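Local structure of putative dehydrogenase (Amycolatopsis orientalis, 5A9T) at residues M240-L245 with L268-V273; H247-S252 with I261-K266. The protein reduces imines to amines using NADPH, as a stereoselective imine reductase of the HIBADH-related family. One frame throughout, in Å; residues are numbered along the deposited sequence.

Contact 1: residues M240-L245 with L268-V273. With YLG ((1R)-1-methyl-1,2,3,4-tetrahydroisoquinoline), chain B.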
ATOM      1  N   MET A 240      13.034  -1.268  17.130  1.00 19.17           N
ATOM      2  CA  MET A 240      12.969  -2.656  16.780  1.00 20.04           C
ATOM      3  C   MET A 240      12.817  -2.874  15.269  1.00 21.59           C
ATOM      4  O   MET A 240      13.298  -3.796  14.702  1.00 21.81           O
ATOM      5  CB  MET A 240      11.917  -3.421  17.538  1.00 27.06           C
ATOM      6  CG  MET A 240      12.272  -3.553  19.024  1.00 29.25           C
ATOM      7  SD  MET A 240      10.825  -4.001  20.009  1.00 39.40           S
ATOM      8  CE  MET A 240      10.367  -5.518  19.231  1.00 38.34           C
ATOM      9  N   ASN A 241      12.123  -1.974  14.646  1.00 19.61           N
ATOM     10  CA  ASN A 241      11.934  -1.953  13.186  1.00 19.05           C
ATOM     11  C   ASN A 241      13.163  -1.602  12.424  1.00 20.04           C
ATOM     12  O   ASN A 241      13.269  -2.056  11.254  1.00 20.26           O
ATOM     13  CB  ASN A 241      10.732  -1.045  12.834  1.00 17.87           C
ATOM     14  CG  ASN A 241       9.424  -1.625  13.252  1.00 18.20           C
ATOM     15  OD1 ASN A 241       8.922  -1.283  14.381  1.00 23.48           O
ATOM     16  ND2 ASN A 241       8.911  -2.494  12.532  1.00 14.99           N
ATOM     17  N   VAL A 242      14.078  -0.876  13.029  1.00 20.95           N
ATOM     18  CA  VAL A 242      15.376  -0.625  12.331  1.00 21.54           C
ATOM     19  C   VAL A 242      16.010  -1.977  12.191  1.00 21.20           C
ATOM     20  O   VAL A 242      16.619  -2.290  11.093  1.00 21.31           O
ATOM     21  CB  VAL A 242      16.219   0.340  13.186  1.00 21.54           C
ATOM     22  CG1 VAL A 242      17.740   0.314  12.676  1.00 23.90           C
ATOM     23  CG2 VAL A 242      15.717   1.748  13.159  1.00 23.37           C
ATOM     24  N   THR A 243      16.014  -2.873  13.159  1.00 21.00           N
ATOM     25  CA  THR A 243      16.516  -4.250  13.065  1.00 22.34           C
ATOM     26  C   THR A 243      15.924  -5.061  11.912  1.00 22.93           C
ATOM     27  O   THR A 243      16.583  -5.744  11.099  1.00 21.67           O
ATOM     28  CB  THR A 243      16.424  -5.020  14.442  1.00 27.87           C
ATOM     29  OG1 THR A 243      17.073  -4.200  15.424  1.00 30.39           O
ATOM     30  CG2 THR A 243      16.891  -6.409  14.372  1.00 31.75           C
ATOM     31  N   THR A 244      14.582  -4.976  11.759  1.00 18.21           N
ATOM     32  CA  THR A 244      13.877  -5.734  10.727  1.00 18.43           C
ATOM     33  C   THR A 244      14.372  -5.192   9.331  1.00 16.55           C
ATOM     34  O   THR A 244      14.625  -5.979   8.462  1.00 18.22           O
ATOM     35  CB  THR A 244      12.349  -5.496  10.837  1.00 19.56           C
ATOM     36  OG1 THR A 244      11.990  -5.867  12.197  1.00 23.02           O
ATOM     37  CG2 THR A 244      11.644  -6.297   9.932  1.00 18.52           C
ATOM     38  N   LEU A 245      14.538  -3.910   9.188  1.00 16.47           N
ATOM     39  CA  LEU A 245      14.978  -3.329   7.939  1.00 14.88           C
ATOM     40  C   LEU A 245      16.426  -3.746   7.633  1.00 18.22           C
ATOM     41  O   LEU A 245      16.743  -3.979   6.467  1.00 18.22           O
ATOM     42  CB  LEU A 245      14.810  -1.845   7.870  1.00 14.99           C
ATOM     43  CG  LEU A 245      13.370  -1.408   7.478  1.00 17.61           C
ATOM     44  CD1 LEU A 245      13.070  -0.033   7.947  1.00 18.57           C
ATOM     45  CD2 LEU A 245      13.137  -1.619   5.981  1.00 19.86           C
ATOM     46  N   LEU A 268      14.713   6.863   7.269  1.00 27.83           N
ATOM     47  CA  LEU A 268      13.630   7.581   7.886  1.00 26.32           C
ATOM     48  C   LEU A 268      13.593   7.233   9.365  1.00 28.89           C
ATOM     49  O   LEU A 268      13.355   8.189  10.173  1.00 28.75           O
ATOM     50  CB  LEU A 268      12.188   7.380   7.380  1.00 28.76           C
ATOM     51  CG  LEU A 268      11.960   7.785   5.900  1.00 32.60           C
ATOM     52  CD1 LEU A 268      10.733   7.120   5.238  1.00 30.80           C
ATOM     53  CD2 LEU A 268      11.871   9.325   5.803  1.00 34.00           C
ATOM     54  N   LEU A 269      13.847   5.960   9.713  1.00 23.39           N
ATOM     55  CA  LEU A 269      13.842   5.508  11.116  1.00 23.09           C
ATOM     56  C   LEU A 269      15.024   6.036  11.889  1.00 26.12           C
ATOM     57  O   LEU A 269      14.917   6.373  13.060  1.00 27.94           O
ATOM     58  CB  LEU A 269      13.675   4.018  11.246  1.00 21.62           C
ATOM     59  CG  LEU A 269      12.408   3.419  10.558  1.00 21.64           C
ATOM     60  CD1 LEU A 269      12.280   2.005  10.971  1.00 21.59           C
ATOM     61  CD2 LEU A 269      11.192   4.203  10.868  1.00 23.07           C
ATOM     62  N   ASP A 270      16.180   6.006  11.290  1.00 28.85           N
ATOM     63  CA  ASP A 270      17.384   6.614  11.956  1.00 27.46           C
ATOM     64  C   ASP A 270      17.162   8.090  12.302  1.00 25.15           C
ATOM     65  O   ASP A 270      17.506   8.527  13.455  1.00 29.28           O
ATOM     66  CB  ASP A 270      18.510   6.524  10.918  1.00 28.01           C
ATOM     67  CG  ASP A 270      19.033   5.059  10.673  1.00 31.89           C
ATOM     68  OD1 ASP A 270      18.855   4.117  11.534  1.00 32.34           O
ATOM     69  OD2 ASP A 270      19.668   4.856   9.558  1.00 38.86           O
ATOM     70  N   ARG A 271      16.525   8.860  11.457  1.00 25.13           N
ATOM     71  CA  ARG A 271      16.170  10.287  11.742  1.00 27.37           C
ATOM     72  C   ARG A 271      15.296  10.384  13.010  1.00 30.52           C
ATOM     73  O   ARG A 271      15.456  11.229  13.907  1.00 28.43           O
ATOM     74  CB  ARG A 271      15.446  10.912  10.524  1.00 31.91           C
ATOM     75  CG  ARG A 271      15.214  12.426  10.422  1.00 37.03           C
ATOM     76  CD  ARG A 271      14.582  12.723   9.044  1.00 40.78           C
ATOM     77  NE  ARG A 271      13.793  13.942   9.144  1.00 42.95           N
ATOM     78  CZ  ARG A 271      12.794  14.319   8.321  1.00 42.87           C
ATOM     79  NH1 ARG A 271      12.362  13.585   7.221  1.00 37.50           N
ATOM     80  NH2 ARG A 271      12.204  15.465   8.612  1.00 45.87           N
ATOM     81  N   ALA A 272      14.319   9.511  13.094  1.00 25.37           N
ATOM     82  CA  ALA A 272      13.426   9.450  14.212  1.00 24.09           C
ATOM     83  C   ALA A 272      14.101   8.994  15.477  1.00 23.05           C
ATOM     84  O   ALA A 272      13.795   9.610  16.543  1.00 24.73           O
ATOM     85  CB  ALA A 272      12.267   8.481  13.864  1.00 25.58           C
ATOM     86  N   VAL A 273      15.009   8.025  15.429  1.00 21.28           N
ATOM     87  CA  VAL A 273      15.707   7.551  16.622  1.00 23.46           C
ATOM     88  C   VAL A 273      16.625   8.741  17.104  1.00 28.07           C
ATOM     89  O   VAL A 273      16.624   9.078  18.318  1.00 25.32           O
ATOM     90  CB  VAL A 273      16.538   6.295  16.376  1.00 25.84           C
ATOM     91  CG1 VAL A 273      17.484   6.021  17.560  1.00 30.62           C
ATOM     92  CG2 VAL A 273      15.657   5.058  16.208  1.00 25.41           C
TER
HETATM   93  C4  YLG B1291       6.476  -4.516   9.730  1.00 38.18           C
HETATM   94  C14 YLG B1291       6.017  -3.219   9.945  1.00 29.23           C
HETATM   95  C5  YLG B1291       5.487  -2.726  11.173  1.00 27.63           C
HETATM   96  C6  YLG B1291       5.008  -1.460  11.383  1.00 29.25           C
HETATM   97  C11 YLG B1291       5.104  -0.661  10.273  1.00 24.72           C
HETATM   98  C8  YLG B1291       3.879  -3.882  12.714  1.00 40.22           C
HETATM   99  C10 YLG B1291       5.366  -3.579  12.362  1.00 40.93           C
HETATM  100  C12 YLG B1291       5.621  -1.109   9.031  1.00 23.81           C
HETATM  101  C13 YLG B1291       6.119  -2.389   8.828  1.00 24.69           C
HETATM  102  N2  YLG B1291       6.125  -4.815  12.144  1.00 38.60           N
HETATM  103  C3  YLG B1291       6.095  -5.523  10.888  1.00 39.26           C
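Asp270 spreads its carboxylate between two unlike neighbours: OD2 forms a salt bridge with Lys266 NZ, one turn earlier in the same helix, while OD1 lies beside a methyl of the facing helix, 4.1 Å from Val242 CG1. The two side chains meet nearly at right angles. The ion pair probably keeps the carboxylate turned along its own helix, at the margin of an otherwise apolar contact.

Val242 uses both its branches. With CG1 anti to the backbone N (chi1 165°), that methyl goes to Asp270 and Val242 CG2 is left to approach Leu269 CB at 3.6 Å, the side chains of Val242 and Leu269 sliding past each other in opposite directions. Val242 CA and Leu269 CA, 6.4 Å apart, mark the register of two antiparallel helices, 238-255 and 260-274, whose local axes lie 10.0 Å apart at 155°. This pair belongs to the helical C-terminal domain of the imine reductase fold, which follows the Rossmann-type domain.

Leu269 reaches further across. Leu269 CD1 is extended away from its own helix (chi2 -171°) and enters between neighbouring turns of helix 238-255, touching Leu245 CD1 at 3.7 Å and Asn241 CB at 3.9 Å; Leu245 crosses it at about a right angle. Asn241 thus has two roles: its CB packs against Leu269, whereas its amide turns away toward the bound amine, (1R)-1-methyl-1,2,3,4-tetrahydroisoquinoline. Tyr282, another residue of that pocket, also packs on Asn241 and Leu269, and Tyr179 of the second subunit rests on Leu245.

Contact 2: residues H247-S252 with I261-K266; sequences HIIGTS and IPVRNK
Ile249 and Pro262 face each other where helices 238-255 and 260-274 run as an antiparallel helical hairpin, with local axes 9.2 Å apart at 162°. Ile249 CA and Pro262 CA are 6.1 Å apart, a closeness consistent with the compact proline ring. Two consecutive isoleucines meet that ring, Ile249 over a face and Ile248 at its CB–CG edge. Ile248 puts CG2 on Pro262 CB at 3.8 Å, and Ile249 brings CG1 to the same carbon at 3.9 Å, each side chain slanting across the ring.

Beyond the proline, Ile249 stretches on. Because CG1 lies beside the backbone N and chi2 is extended (163°), Ile249 CD1 is carried across the groove to Val263 CG2, 3.7 Å away, where the side chains meet at about a right angle. Ile249 CD1 also touches the aliphatic part of Lys266, with Lys266 CD at 4.0 Å. Cut back to an alanine, Ile249 would lose CG1, CG2 and CD1, which would probably open a gap between helix 238-255 and the side chains of Pro262 and Val263, and leave the Lys266 methylenes without this apolar partner.

Helix 166-193 also borders the hairpin, through His187, which packs on both Pro262 and Ser252. Tyr179 of the second subunit packs on Ile248. The Ser252 hydroxyl is satisfied within its own helix: OG donates to Ile248 O at 2.8 Å from above the carbonyl plane, and Ser252 N reaches that oxygen from the opposite face.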
ATOM      1  N   HIS A 247      17.724  -6.537   8.376  1.00 18.86           N
ATOM      2  CA  HIS A 247      17.514  -7.860   7.917  1.00 21.34           C
ATOM      3  C   HIS A 247      17.085  -7.901   6.419  1.00 20.63           C
ATOM      4  O   HIS A 247      17.562  -8.710   5.560  1.00 20.74           O
ATOM      5  CB  HIS A 247      16.561  -8.580   8.847  1.00 26.98           C
ATOM      6  CG  HIS A 247      16.799 -10.011   8.843  1.00 39.17           C
ATOM      7  ND1 HIS A 247      17.813 -10.589   9.597  1.00 45.50           N
ATOM      8  CD2 HIS A 247      16.266 -10.997   8.077  1.00 39.74           C
ATOM      9  CE1 HIS A 247      17.881 -11.877   9.304  1.00 47.35           C
ATOM     10  NE2 HIS A 247      16.930 -12.153   8.421  1.00 51.09           N
ATOM     11  N   ILE A 248      16.093  -7.042   6.103  1.00 18.31           N
ATOM     12  CA  ILE A 248      15.605  -6.955   4.760  1.00 16.77           C
ATOM     13  C   ILE A 248      16.749  -6.594   3.821  1.00 17.26           C
ATOM     14  O   ILE A 248      16.849  -7.114   2.675  1.00 18.09           O
ATOM     15  CB  ILE A 248      14.407  -5.974   4.625  1.00 17.71           C
ATOM     16  CG1 ILE A 248      13.266  -6.573   5.424  1.00 18.33           C
ATOM     17  CG2 ILE A 248      14.102  -5.668   3.166  1.00 18.05           C
ATOM     18  CD1 ILE A 248      12.198  -5.506   5.667  1.00 17.42           C
ATOM     19  N   ILE A 249      17.535  -5.644   4.247  1.00 17.08           N
ATOM     20  CA  ILE A 249      18.711  -5.142   3.422  1.00 17.57           C
ATOM     21  C   ILE A 249      19.635  -6.298   3.249  1.00 19.00           C
ATOM     22  O   ILE A 249      20.131  -6.511   2.117  1.00 18.55           O
ATOM     23  CB  ILE A 249      19.387  -3.947   4.097  1.00 17.75           C
ATOM     24  CG1 ILE A 249      18.488  -2.734   4.128  1.00 18.14           C
ATOM     25  CG2 ILE A 249      20.719  -3.581   3.462  1.00 20.76           C
ATOM     26  CD1 ILE A 249      18.868  -1.645   5.083  1.00 20.98           C
ATOM     27  N   GLY A 250      19.990  -7.019   4.287  1.00 19.98           N
ATOM     28  CA  GLY A 250      20.895  -8.173   4.151  1.00 18.76           C
ATOM     29  C   GLY A 250      20.378  -9.290   3.275  1.00 20.77           C
ATOM     30  O   GLY A 250      21.079  -9.848   2.392  1.00 20.90           O
ATOM     31  N   THR A 251      19.087  -9.595   3.321  1.00 18.65           N
ATOM     32  CA  THR A 251      18.535 -10.579   2.481  1.00 17.44           C
ATOM     33  C   THR A 251      18.507 -10.091   1.000  1.00 16.62           C
ATOM     34  O   THR A 251      18.686 -10.861   0.053  1.00 17.54           O
ATOM     35  CB  THR A 251      17.117 -10.969   2.931  1.00 21.55           C
ATOM     36  OG1 THR A 251      17.296 -11.667   4.210  1.00 26.28           O
ATOM     37  CG2 THR A 251      16.434 -11.889   1.982  1.00 19.65           C
ATOM     38  N   SER A 252      18.168  -8.801   0.791  1.00 15.93           N
ATOM     39  CA  SER A 252      18.187  -8.239  -0.511  1.00 16.03           C
ATOM     40  C   SER A 252      19.572  -8.418  -1.127  1.00 18.38           C
ATOM     41  O   SER A 252      19.718  -8.780  -2.306  1.00 18.13           O
ATOM     42  CB  SER A 252      17.797  -6.795  -0.522  1.00 17.74           C
ATOM     43  OG  SER A 252      16.462  -6.595  -0.015  1.00 19.02           O
ATOM     44  N   ILE A 261      15.436   0.938  -1.687  1.00 17.38           N
ATOM     45  CA  ILE A 261      14.127   1.123  -1.015  1.00 16.91           C
ATOM     46  C   ILE A 261      14.240   0.841   0.528  1.00 18.09           C
ATOM     47  O   ILE A 261      13.920   1.696   1.330  1.00 18.58           O
ATOM     48  CB  ILE A 261      13.023   0.307  -1.728  1.00 18.58           C
ATOM     49  CG1 ILE A 261      12.714   0.880  -3.087  1.00 23.09           C
ATOM     50  CG2 ILE A 261      11.763   0.223  -0.842  1.00 20.87           C
ATOM     51  CD1 ILE A 261      12.186   2.220  -3.100  1.00 27.20           C
ATOM     52  N   PRO A 262      14.737  -0.343   0.945  1.00 16.51           N
ATOM     53  CA  PRO A 262      14.818  -0.592   2.390  1.00 16.26           C
ATOM     54  C   PRO A 262      15.868   0.299   3.053  1.00 19.63           C
ATOM     55  O   PRO A 262      15.659   0.674   4.208  1.00 18.88           O
ATOM     56  CB  PRO A 262      15.064  -2.098   2.475  1.00 18.30           C
ATOM     57  CG  PRO A 262      15.706  -2.417   1.134  1.00 18.51           C
ATOM     58  CD  PRO A 262      14.946  -1.584   0.183  1.00 17.24           C
ATOM     59  N   VAL A 263      16.961   0.650   2.332  1.00 17.78           N
ATOM     60  CA  VAL A 263      17.903   1.599   3.027  1.00 18.71           C
ATOM     61  C   VAL A 263      17.311   2.939   3.254  1.00 20.55           C
ATOM     62  O   VAL A 263      17.554   3.518   4.333  1.00 22.82           O
ATOM     63  CB  VAL A 263      19.157   1.715   2.104  1.00 20.81           C
ATOM     64  CG1 VAL A 263      19.990   3.001   2.429  1.00 23.25           C
ATOM     65  CG2 VAL A 263      19.908   0.427   2.136  1.00 21.62           C
ATOM     66  N   ARG A 264      16.584   3.517   2.324  1.00 21.60           N
ATOM     67  CA  ARG A 264      15.900   4.806   2.536  1.00 23.63           C
ATOM     68  C   ARG A 264      14.851   4.686   3.638  1.00 26.70           C
ATOM     69  O   ARG A 264      14.659   5.637   4.403  1.00 23.86           O
ATOM     70  CB  ARG A 264      15.265   5.364   1.265  1.00 27.55           C
ATOM     71  CG  ARG A 264      16.259   5.880   0.149  1.00 31.45           C
ATOM     72  CD  ARG A 264      17.534   6.582   0.631  1.00 36.44           C
ATOM     73  NE  ARG A 264      18.377   7.104  -0.507  1.00 39.49           N
ATOM     74  CZ  ARG A 264      19.424   6.472  -1.063  1.00 43.23           C
ATOM     75  N   ASN A 265      14.138   3.541   3.698  1.00 20.28           N
ATOM     76  CA  ASN A 265      13.177   3.326   4.806  1.00 19.84           C
ATOM     77  C   ASN A 265      13.907   3.226   6.110  1.00 22.48           C
ATOM     78  O   ASN A 265      13.373   3.840   7.084  1.00 22.90           O
ATOM     79  CB  ASN A 265      12.373   2.074   4.519  1.00 19.52           C
ATOM     80  CG  ASN A 265      11.335   2.275   3.450  1.00 18.50           C
ATOM     81  OD1 ASN A 265      10.835   3.403   3.211  1.00 22.86           O
ATOM     82  ND2 ASN A 265      10.916   1.199   2.800  1.00 16.00           N
ATOM     83  N   LYS A 266      15.056   2.596   6.178  1.00 19.68           N
ATOM     84  CA  LYS A 266      15.825   2.579   7.395  1.00 23.25           C
ATOM     85  C   LYS A 266      16.294   4.019   7.729  1.00 27.14           C
ATOM     86  O   LYS A 266      16.151   4.500   8.850  1.00 26.44           O
ATOM     87  CB  LYS A 266      16.972   1.655   7.275  1.00 23.36           C
ATOM     88  CG  LYS A 266      17.863   1.678   8.495  1.00 26.43           C
ATOM     89  CD  LYS A 266      18.772   0.478   8.494  1.00 32.30           C
ATOM     90  CE  LYS A 266      20.131   0.919   8.061  1.00 40.31           C
ATOM     91  NZ  LYS A 266      20.756   1.840   9.060  1.00 43.29           N
TER

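Overall arrangement
Contacts 1 and 2 are successive levels of one helix pair, 238-255 with 260-274, their centres about 10 Å apart. Contact 2 lies nearer the turn of the hairpin and contact 1 toward its other end, beside the amine pocket. Leu245 joins them, its CD1 lying 3.7 Å from Lys266 N. Both are apolar and lack cross-helix hydrogen bonds, but the fillings differ: a reaching leucine in contact 1, a proline ring met by two isoleucines in contact 2. Contact 1 is the more buried of the two, whereas contact 2 is only partly buried, with Ile249, Val263 and Lys266 partly exposed. Both also touch the second subunit.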